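Local atomic coordinates of glycerol uptake operon antiterminator regulatory protein (Listeria monocytogenes str. 4b, PDB entry 3KTS), a protein that probably regulates expression of the glycerol uptake operon by transcription antitermination in response to glycerol 3-phosphate. Residues 11-16 with 32-37; 36-41 with 62-67; 87-92 with 107-112; 125-130 with 149-154. All blocks are in the same frame, centred on the assembly; numbering follows the deposited sequence.

Contact 1. Residues 11-16 with 32-37; sequences SIIPAA and YMVMLE
Strands 12-16 and 32-35 run parallel at an angle of 27°, with Ala15 paired to Val34 and Ala16 to Met35. They are the first two strands of a TIM-type barrel, joined by helix 20-25 in a beta-alpha-beta unit, and illustrate how such a wall is built: main-chain carbonyls and amides of the two strands knit the seam, while the side chains alternate between the interior and the surrounding helices. Val34 is held through the peptide groups before and after its CA, its N donating to Pro14 O at 2.8 Å and its O accepting from Ala16 N at 2.7 Å. A third bond, from Leu36 N to Ala16 O at 2.9 Å, carries the pairing past the end of the regular strand.

On the inner face, with CG1 beside the backbone N (chi1 -53°), Ile13 has CG2 anti to that N, and this methyl, 3.4 Å from Tyr32 O, meets Val34 CG2 at 3.6 Å, the two branched chains crossing at a slant. Thr177 of strand 173-178 touches both, so side chains of three neighbouring strands meet here. The opposite face belongs to Ala16 and Met35, which pack against Asp21 and Met22 of helix 20-25. Pro14 brings its CD within 3.5 Å of Tyr32 O on the neighbouring strand. Further along the interior, Leu36 swings its CD1 methyl back over Ala15, 3.7 Å from Ala15 CB.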
# COMPACT_ATOMS: atom_id res chain seq x y z
N SER A 11 -6.53 -8.12 7.79
CA SER A 11 -5.13 -8.49 7.97
C SER A 11 -4.38 -8.66 6.66
O SER A 11 -3.23 -8.24 6.53
CB SER A 11 -5.03 -9.76 8.80
OG SER A 11 -5.62 -9.56 10.07
N ILE A 12 -5.04 -9.29 5.69
CA ILE A 12 -4.47 -9.45 4.36
C ILE A 12 -5.10 -8.41 3.43
O ILE A 12 -6.33 -8.27 3.35
CB ILE A 12 -4.66 -10.90 3.82
CG1 ILE A 12 -3.56 -11.82 4.35
CG2 ILE A 12 -4.58 -10.96 2.30
CD1 ILE A 12 -3.88 -12.46 5.67
N ILE A 13 -4.23 -7.65 2.78
CA ILE A 13 -4.64 -6.76 1.72
C ILE A 13 -4.02 -7.34 0.45
O ILE A 13 -2.82 -7.19 0.24
CB ILE A 13 -4.16 -5.32 1.97
CG1 ILE A 13 -4.59 -4.84 3.36
CG2 ILE A 13 -4.71 -4.40 0.89
CD1 ILE A 13 -4.11 -3.44 3.73
N PRO A 14 -4.82 -8.05 -0.36
CA PRO A 14 -4.31 -8.68 -1.58
C PRO A 14 -3.71 -7.68 -2.56
O PRO A 14 -4.20 -6.56 -2.68
CB PRO A 14 -5.57 -9.33 -2.18
CG PRO A 14 -6.71 -8.62 -1.57
CD PRO A 14 -6.26 -8.31 -0.18
N ALA A 15 -2.66 -8.10 -3.24
CA ALA A 15 -1.93 -7.24 -4.16
C ALA A 15 -1.98 -7.80 -5.58
O ALA A 15 -1.42 -8.86 -5.85
CB ALA A 15 -0.49 -7.06 -3.70
N ALA A 16 -2.66 -7.08 -6.47
CA ALA A 16 -2.84 -7.53 -7.84
C ALA A 16 -1.73 -7.05 -8.76
O ALA A 16 -1.45 -5.85 -8.83
CB ALA A 16 -4.20 -7.06 -8.37
N TYR A 32 -10.37 -4.05 1.20
CA TYR A 32 -9.27 -3.30 0.56
C TYR A 32 -8.34 -4.15 -0.31
O TYR A 32 -7.93 -5.25 0.09
CB TYR A 32 -8.44 -2.55 1.60
CG TYR A 32 -8.99 -1.18 1.94
CD1 TYR A 32 -9.90 -1.01 2.98
CD2 TYR A 32 -8.58 -0.06 1.23
CE1 TYR A 32 -10.39 0.24 3.29
CE2 TYR A 32 -9.06 1.20 1.54
CZ TYR A 32 -9.97 1.34 2.57
OH TYR A 32 -10.46 2.59 2.86
N MET A 33 -8.01 -3.63 -1.48
CA MET A 33 -7.08 -4.30 -2.40
C MET A 33 -5.93 -3.37 -2.81
O MET A 33 -6.03 -2.14 -2.67
CB MET A 33 -7.82 -4.81 -3.64
CG MET A 33 -8.15 -3.74 -4.67
SD MET A 33 -8.10 -4.39 -6.35
CE MET A 33 -9.71 -5.16 -6.46
N VAL A 34 -4.86 -3.96 -3.32
CA VAL A 34 -3.72 -3.18 -3.81
C VAL A 34 -3.45 -3.47 -5.29
O VAL A 34 -3.40 -4.62 -5.71
CB VAL A 34 -2.45 -3.48 -3.00
CG1 VAL A 34 -1.22 -2.91 -3.70
CG2 VAL A 34 -2.57 -2.92 -1.59
N MET A 35 -3.28 -2.40 -6.07
CA MET A 35 -3.03 -2.53 -7.50
C MET A 35 -1.61 -2.12 -7.85
O MET A 35 -1.23 -0.96 -7.68
CB MET A 35 -4.04 -1.70 -8.29
CG MET A 35 -4.67 -2.44 -9.46
SD MET A 35 -5.94 -1.47 -10.30
CE MET A 35 -7.38 -1.85 -9.31
N LEU A 36 -0.82 -3.07 -8.34
CA LEU A 36 0.63 -2.95 -8.32
C LEU A 36 1.15 -2.33 -9.61
O LEU A 36 1.58 -1.18 -9.63
CB LEU A 36 1.28 -4.32 -8.09
CG LEU A 36 1.55 -4.70 -6.63
CD1 LEU A 36 1.72 -6.21 -6.50
CD2 LEU A 36 2.78 -3.97 -6.10
N GLU A 37 1.10 -3.11 -10.69
CA GLU A 37 1.43 -2.59 -12.02
C GLU A 37 0.17 -2.33 -12.83
O GLU A 37 -0.74 -3.16 -12.86
CB GLU A 37 2.35 -3.57 -12.76
CG GLU A 37 2.92 -3.02 -14.05
CD GLU A 37 3.57 -4.09 -14.91
OE1 GLU A 37 4.12 -3.76 -15.97
OE2 GLU A 37 3.52 -5.28 -14.51

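Contact 2. Residues 36-41 with 62-67; sequences LETHVA and DLVNGL
Asn65 meets Thr38 and Glu37 with both backbone and side chain, where the short strand 64-65 lies parallel to the end of strand 32-39. Strand 64-65 extends the sheet past strand 56-60, which pairs with an earlier part of strand 32-39 in this TIM-type barrel. Starting at CB, the Asn65 side chain passes 3.4 Å from Thr38 O and obliquely by the His39 ring. Its chi1 of -70° puts CG beside the backbone N, so the amide folds back over the same carbonyl. At the tip, ND2 donates to Thr38 O at 3.2 Å and, weakly, to Glu37 OE1 on the extended glutamate chain; the carboxylate and amide planes are turned 67° apart.

Asn65 N also bonds Thr38 O, at 3.0 Å, from the opposite face of the carbonyl plane. Two plain backbone bonds bracket this fork, Thr38 N to Leu63 O and Val40 N to Asn65 O. Asn65 and Gly66 then form the corner of a type II turn from Val64 to Leu67, Gly66 taking the positive phi. Beyond it Val40 CG2 rests 4.0 Å from Leu67 CD1, the chains crossing nearly at right angles, and both residues touch Phe76 of helix 71-81. Two acceptors near ND2, one of them only weakly bonded, are consistent with the amide being turned N-first, and the carboxylate's charge would probably reinforce this.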
# COMPACT_ATOMS: atom_id res chain seq x y z
N LEU A 36 -0.82 -3.07 -8.34
CA LEU A 36 0.63 -2.95 -8.32
C LEU A 36 1.15 -2.33 -9.61
O LEU A 36 1.58 -1.18 -9.63
CB LEU A 36 1.28 -4.32 -8.09
CG LEU A 36 1.55 -4.70 -6.63
CD1 LEU A 36 1.72 -6.21 -6.50
CD2 LEU A 36 2.78 -3.97 -6.10
N GLU A 37 1.10 -3.11 -10.69
CA GLU A 37 1.43 -2.59 -12.02
C GLU A 37 0.17 -2.33 -12.83
O GLU A 37 -0.74 -3.16 -12.86
CB GLU A 37 2.35 -3.57 -12.76
CG GLU A 37 2.92 -3.02 -14.05
CD GLU A 37 3.57 -4.09 -14.91
OE1 GLU A 37 4.12 -3.76 -15.97
OE2 GLU A 37 3.52 -5.28 -14.51
N THR A 38 0.12 -1.18 -13.49
CA THR A 38 -1.06 -0.77 -14.23
C THR A 38 -0.68 -0.06 -15.53
O THR A 38 0.49 0.23 -15.77
CB THR A 38 -1.96 0.16 -13.39
OG1 THR A 38 -1.16 1.20 -12.81
CG2 THR A 38 -2.65 -0.63 -12.29
N HIS A 39 -1.68 0.23 -16.36
CA HIS A 39 -1.47 0.97 -17.59
C HIS A 39 -2.38 2.18 -17.55
O HIS A 39 -3.57 2.05 -17.26
CB HIS A 39 -1.75 0.07 -18.80
CG HIS A 39 -1.00 -1.22 -18.76
ND1 HIS A 39 -1.46 -2.33 -18.08
CD2 HIS A 39 0.20 -1.57 -19.28
CE1 HIS A 39 -0.58 -3.31 -18.20
NE2 HIS A 39 0.43 -2.88 -18.92
N VAL A 40 -1.81 3.35 -17.82
CA VAL A 40 -2.53 4.63 -17.76
C VAL A 40 -3.76 4.67 -18.70
O VAL A 40 -4.73 5.38 -18.43
CB VAL A 40 -1.56 5.83 -17.97
CG1 VAL A 40 -1.04 5.90 -19.40
CG2 VAL A 40 -2.20 7.15 -17.53
N ALA A 41 -3.71 3.88 -19.77
CA ALA A 41 -4.79 3.79 -20.75
C ALA A 41 -6.02 3.11 -20.15
O ALA A 41 -7.14 3.61 -20.29
CB ALA A 41 -4.32 3.03 -21.97
N ASP A 62 3.64 4.92 -8.40
CA ASP A 62 4.93 4.77 -9.04
C ASP A 62 4.94 3.71 -10.15
O ASP A 62 5.82 3.72 -11.01
CB ASP A 62 6.00 4.44 -7.99
CG ASP A 62 6.16 5.55 -6.97
OD1 ASP A 62 6.65 5.26 -5.86
OD2 ASP A 62 5.80 6.71 -7.27
N LEU A 63 3.95 2.81 -10.11
CA LEU A 63 3.88 1.67 -11.03
C LEU A 63 2.84 1.81 -12.16
O LEU A 63 2.44 0.81 -12.76
CB LEU A 63 3.63 0.38 -10.23
CG LEU A 63 4.69 -0.08 -9.23
CD1 LEU A 63 4.17 -1.27 -8.46
CD2 LEU A 63 6.02 -0.41 -9.90
N VAL A 64 2.42 3.04 -12.44
CA VAL A 64 1.48 3.29 -13.53
C VAL A 64 2.24 3.58 -14.83
O VAL A 64 2.68 4.70 -15.06
CB VAL A 64 0.52 4.47 -13.22
CG1 VAL A 64 -0.54 4.61 -14.31
CG2 VAL A 64 -0.13 4.29 -11.85
N ASN A 65 2.38 2.55 -15.66
CA ASN A 65 3.03 2.68 -16.96
C ASN A 65 2.42 3.76 -17.87
O ASN A 65 1.20 3.81 -18.09
CB ASN A 65 3.06 1.33 -17.68
CG ASN A 65 4.01 0.36 -17.02
OD1 ASN A 65 5.23 0.58 -17.00
ND2 ASN A 65 3.48 -0.73 -16.48
N GLY A 66 3.29 4.64 -18.35
CA GLY A 66 2.90 5.77 -19.19
C GLY A 66 2.71 7.06 -18.42
O GLY A 66 2.60 8.12 -19.03
N LEU A 67 2.68 6.96 -17.09
CA LEU A 67 2.44 8.10 -16.20
C LEU A 67 3.59 8.29 -15.22
O LEU A 67 4.02 7.33 -14.56
CB LEU A 67 1.14 7.90 -15.41
CG LEU A 67 0.50 9.08 -14.68
CD1 LEU A 67 -0.22 10.02 -15.64
CD2 LEU A 67 -0.47 8.58 -13.63

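Contact 3. Residues 87-92 with 107-112; sequences ISTRGN and RLFMID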
# COMPACT_ATOMS: atom_id res chain seq x y z
N ILE A 87 -0.21 4.86 -3.11
CA ILE A 87 1.06 4.44 -2.54
C ILE A 87 2.16 4.96 -3.42
O ILE A 87 2.17 4.72 -4.63
CB ILE A 87 1.17 2.90 -2.42
CG1 ILE A 87 0.04 2.36 -1.54
CG2 ILE A 87 2.54 2.51 -1.84
CD1 ILE A 87 -0.20 0.88 -1.68
N SER A 88 3.08 5.70 -2.81
CA SER A 88 4.25 6.17 -3.51
C SER A 88 5.49 6.09 -2.63
O SER A 88 5.41 6.04 -1.40
CB SER A 88 4.05 7.60 -3.99
OG SER A 88 5.18 8.04 -4.72
N THR A 89 6.64 6.08 -3.28
CA THR A 89 7.91 6.03 -2.60
C THR A 89 8.48 7.45 -2.57
O THR A 89 9.36 7.78 -1.76
CB THR A 89 8.84 5.01 -3.31
OG1 THR A 89 9.56 4.24 -2.34
CG2 THR A 89 9.78 5.69 -4.30
N ARG A 90 7.92 8.29 -3.44
CA ARG A 90 8.29 9.68 -3.59
C ARG A 90 7.61 10.50 -2.50
O ARG A 90 6.42 10.30 -2.24
CB ARG A 90 7.81 10.16 -4.96
CG ARG A 90 8.76 11.07 -5.71
CD ARG A 90 7.97 12.04 -6.56
NE ARG A 90 8.75 12.53 -7.70
CZ ARG A 90 8.63 13.75 -8.22
NH1 ARG A 90 9.38 14.10 -9.26
NH2 ARG A 90 7.78 14.63 -7.69
N GLY A 91 8.35 11.42 -1.89
CA GLY A 91 7.81 12.27 -0.83
C GLY A 91 6.84 13.31 -1.32
O GLY A 91 5.81 13.58 -0.68
N ASN A 92 7.15 13.89 -2.48
CA ASN A 92 6.32 14.92 -3.11
C ASN A 92 4.92 14.42 -3.45
O ASN A 92 3.95 15.19 -3.43
CB ASN A 92 7.00 15.43 -4.37
CG ASN A 92 8.44 15.86 -4.13
OD1 ASN A 92 9.39 15.19 -4.56
ND2 ASN A 92 8.61 16.96 -3.41
N ARG A 107 5.95 4.18 0.80
CA ARG A 107 6.64 2.91 0.64
C ARG A 107 8.10 3.04 1.03
O ARG A 107 8.80 3.94 0.57
CB ARG A 107 6.53 2.44 -0.80
CG ARG A 107 6.54 0.95 -0.94
CD ARG A 107 6.33 0.53 -2.37
NE ARG A 107 5.98 -0.88 -2.48
CZ ARG A 107 5.99 -1.57 -3.62
NH1 ARG A 107 6.32 -0.97 -4.76
NH2 ARG A 107 5.65 -2.85 -3.63
N LEU A 108 8.56 2.13 1.88
CA LEU A 108 9.93 2.13 2.33
C LEU A 108 10.54 0.76 2.08
O LEU A 108 9.89 -0.26 2.32
CB LEU A 108 9.98 2.45 3.82
CG LEU A 108 11.12 3.38 4.24
CD1 LEU A 108 10.69 4.82 4.01
CD2 LEU A 108 11.49 3.15 5.70
N PHE A 109 11.77 0.74 1.59
CA PHE A 109 12.50 -0.50 1.34
C PHE A 109 13.59 -0.69 2.38
O PHE A 109 14.61 0.02 2.35
CB PHE A 109 13.15 -0.49 -0.05
CG PHE A 109 12.18 -0.35 -1.20
CD1 PHE A 109 10.98 -1.06 -1.22
CD2 PHE A 109 12.48 0.48 -2.27
CE1 PHE A 109 10.10 -0.93 -2.29
CE2 PHE A 109 11.61 0.61 -3.34
CZ PHE A 109 10.41 -0.09 -3.35
N MET A 110 13.39 -1.64 3.29
CA MET A 110 14.42 -2.01 4.28
C MET A 110 15.63 -2.68 3.61
O MET A 110 15.76 -3.91 3.62
CB MET A 110 13.83 -2.90 5.38
CG MET A 110 12.78 -2.22 6.30
SD MET A 110 13.33 -0.66 7.05
CE MET A 110 14.75 -1.21 7.99
N ILE A 111 16.50 -1.86 3.03
CA ILE A 111 17.65 -2.34 2.28
C ILE A 111 18.88 -2.34 3.17
O ILE A 111 19.48 -3.39 3.42
CB ILE A 111 17.89 -1.48 1.01
CG1 ILE A 111 16.70 -1.57 0.05
CG2 ILE A 111 19.14 -1.93 0.28
CD1 ILE A 111 16.77 -0.58 -1.10
N ASP A 112 19.25 -1.15 3.65
CA ASP A 112 20.40 -0.96 4.52
C ASP A 112 20.14 0.12 5.58
O ASP A 112 19.02 0.63 5.69
CB ASP A 112 21.67 -0.65 3.70
CG ASP A 112 21.45 0.43 2.63
OD1 ASP A 112 20.85 1.48 2.94
OD2 ASP A 112 21.92 0.24 1.49
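A side-chain hydroxyl takes over where backbone pairing stops: Thr89 OG1 donates to Arg107 O at 3.0 Å, just past the end of strand 85-88. The hydroxyl approaches from above the carbonyl plane, 48° out of it, and the Phe109 ring lies obliquely to it, CE2 4.3 Å from Thr89 OG1. One residue earlier Arg107 N donates to Ser88 O at 2.9 Å with a nearly straight N-H, though it too stands above the carbonyl plane. Segment 87-92 thus holds the peptide groups before and after the Arg107 CA, once by a main-chain acceptor and once by a side-chain donor.

The base of Arg107 is packed as well as bonded. Its CB lies 4.1 Å from Ile87 CG2, and 3.8 Å from Thr89 OG1. With CG anti to the backbone N (chi1 -150°) and the chain extended as far as NE, the guanidinium is carried away from segment 87-92 to a salt bridge between NE and Glu132 OE1. Across the turn, Ser88 OG accepts from Arg90 N at 3.0 Å, an ST turn that bends the chain toward helix 91-99; the same OG is hydrogen-bonded to Asp62 OD2, which ties this bend to the neighbouring strand's loop. Such a change from strand pairing to side-chain and turn bonding occurs here at the C-terminal rim of a parallel beta-alpha-beta unit, the end of a TIM barrel where ligand sites are characteristically found.

Contact 4. Residues 125-130 with 149-154; sequences KVQPDC and LHIPVI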
# COMPACT_ATOMS: atom_id res chain seq x y z
N LYS A 125 9.45 14.29 7.48
CA LYS A 125 9.15 15.47 6.68
C LYS A 125 7.72 15.48 6.13
O LYS A 125 6.98 16.44 6.34
CB LYS A 125 10.19 15.65 5.56
CG LYS A 125 9.75 16.59 4.42
CD LYS A 125 10.88 16.91 3.44
CE LYS A 125 11.71 18.09 3.94
NZ LYS A 125 12.66 18.59 2.90
N VAL A 126 7.33 14.41 5.44
CA VAL A 126 6.08 14.45 4.67
C VAL A 126 4.84 14.00 5.45
O VAL A 126 3.71 14.25 5.02
CB VAL A 126 6.19 13.67 3.33
CG1 VAL A 126 7.41 14.15 2.53
CG2 VAL A 126 6.25 12.17 3.57
N GLN A 127 5.08 13.38 6.60
CA GLN A 127 4.03 12.91 7.51
C GLN A 127 2.96 12.08 6.80
O GLN A 127 1.82 12.52 6.65
CB GLN A 127 3.40 14.08 8.29
CG GLN A 127 4.28 14.66 9.37
CD GLN A 127 4.65 13.63 10.42
OE1 GLN A 127 3.79 12.94 10.97
NE2 GLN A 127 5.95 13.51 10.70
N PRO A 128 3.32 10.86 6.37
CA PRO A 128 2.35 10.10 5.61
C PRO A 128 1.26 9.57 6.52
O PRO A 128 1.46 9.45 7.72
CB PRO A 128 3.17 8.94 5.06
CG PRO A 128 4.25 8.74 6.05
CD PRO A 128 4.57 10.11 6.57
N ASP A 129 0.10 9.28 5.93
CA ASP A 129 -1.01 8.70 6.67
C ASP A 129 -0.67 7.29 7.13
O ASP A 129 -1.20 6.82 8.13
CB ASP A 129 -2.27 8.67 5.80
CG ASP A 129 -2.76 10.05 5.40
OD1 ASP A 129 -2.70 10.98 6.25
OD2 ASP A 129 -3.21 10.22 4.24
N CYS A 130 0.22 6.64 6.39
CA CYS A 130 0.58 5.25 6.63
C CYS A 130 1.95 4.96 6.01
O CYS A 130 2.41 5.71 5.17
CB CYS A 130 -0.49 4.36 6.00
SG CYS A 130 -0.42 2.64 6.47
N LEU A 149 7.76 6.65 15.78
CA LEU A 149 6.88 7.81 15.63
C LEU A 149 5.47 7.50 16.12
O LEU A 149 4.79 8.36 16.67
CB LEU A 149 6.85 8.28 14.18
CG LEU A 149 8.21 8.57 13.53
CD1 LEU A 149 8.62 7.42 12.62
CD2 LEU A 149 8.16 9.88 12.75
N HIS A 150 5.04 6.26 15.90
CA HIS A 150 3.62 5.97 15.68
C HIS A 150 3.06 6.84 14.56
O HIS A 150 2.30 7.78 14.80
CB HIS A 150 2.83 6.20 16.97
CG HIS A 150 1.77 5.16 17.21
ND1 HIS A 150 2.05 3.81 17.28
CD2 HIS A 150 0.43 5.28 17.39
CE1 HIS A 150 0.93 3.15 17.50
NE2 HIS A 150 -0.06 4.01 17.57
N ILE A 151 3.42 6.51 13.32
CA ILE A 151 2.44 6.23 12.28
C ILE A 151 2.25 4.73 12.09
O ILE A 151 3.18 3.94 12.28
CB ILE A 151 2.86 6.86 10.94
CG1 ILE A 151 2.92 8.38 11.05
CG2 ILE A 151 1.90 6.44 9.83
CD1 ILE A 151 4.11 9.00 10.36
N PRO A 152 1.03 4.34 11.72
CA PRO A 152 0.73 2.93 11.42
C PRO A 152 1.55 2.42 10.24
O PRO A 152 1.74 3.14 9.26
CB PRO A 152 -0.75 2.97 11.05
CG PRO A 152 -0.97 4.34 10.52
CD PRO A 152 -0.06 5.24 11.31
N VAL A 153 2.04 1.19 10.34
CA VAL A 153 2.80 0.56 9.25
C VAL A 153 2.15 -0.72 8.71
O VAL A 153 1.69 -1.57 9.47
CB VAL A 153 4.34 0.39 9.56
CG1 VAL A 153 4.80 1.30 10.69
CG2 VAL A 153 4.72 -1.05 9.87
N ILE A 154 2.08 -0.82 7.38
CA ILE A 154 1.74 -2.06 6.70
C ILE A 154 3.08 -2.72 6.41
O ILE A 154 4.08 -2.03 6.22
CB ILE A 154 1.02 -1.81 5.35
CG1 ILE A 154 -0.19 -0.88 5.51
CG2 ILE A 154 0.59 -3.12 4.67
CD1 ILE A 154 -1.47 -1.58 5.90
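Van der Waals contacts dominate, with Ile151 lying against Pro128 and the main chain of Asp129 and Cys130. Its chi1 of -63° sends the two branches different ways: CG2 covers the main chain, 3.6 Å from Asp129 O and 3.7 Å from Cys130 CA, while CD1 lies 4.0 Å from Pro128 CD, the two side chains crossing at about a right angle. Pro152 CG packs on the same carbonyl, 3.5 Å from Asp129 O. Gln127 borders the CD1 methyl of Ile151 with OE1, its amide nitrogen being bonded to Gln124 O. Ile123 of helix 113-126 touches both Pro128 and Ile151, closing this patch from the helical side. Deeper in, Cys130 turns SG anti to its backbone N, bringing the sulfur 3.7 Å from Ile154 CG1.

These contacts join two helix-to-strand connections of the TIM-type barrel, at the N-terminal ends of its neighbouring parallel strands 130-134 and 153-156. Each connection starts with a residue of positive phi straight after its helix, Gln127 in one and His150 in the other, and a proline follows shortly in both.

Polar contacts between the segments are slight: Cys130 CA offers its hydrogen to Pro152 O in a CA-H...O contact of 3.6 Å. Regular strand pairing takes over just beyond, with Ile131 bonded to Pro152 and Ile154, while Asp129 OD2 accepts from Ala104 N of strand 103-109.

In the fold
All four contacts lie on or at the ends of strands of one curled parallel sheet, sampled at different heights and on different sides. Contact 2 continues contact 1 through the shared Leu36 and Glu37, their centres about 15 Å apart. Contacts 2 and 4 lie on opposite sides of the chain's centre, about 24 Å between centres. Contacts 1 and 4 meet inside the barrel, where Ile13 CD1 is 3.9 Å from Ile154 CD1. Asp62 of contact 2 probably bonds contact 3 through Thr89 N, at 2.7 Å from its OD1. An unidentified bound molecule, probably from the crystallisation liquor, lies about 4 Å from the Leu36 side chain and about 3 Å from that of Arg107; it may mark a pocket bordered by contacts 1, 2 and 3.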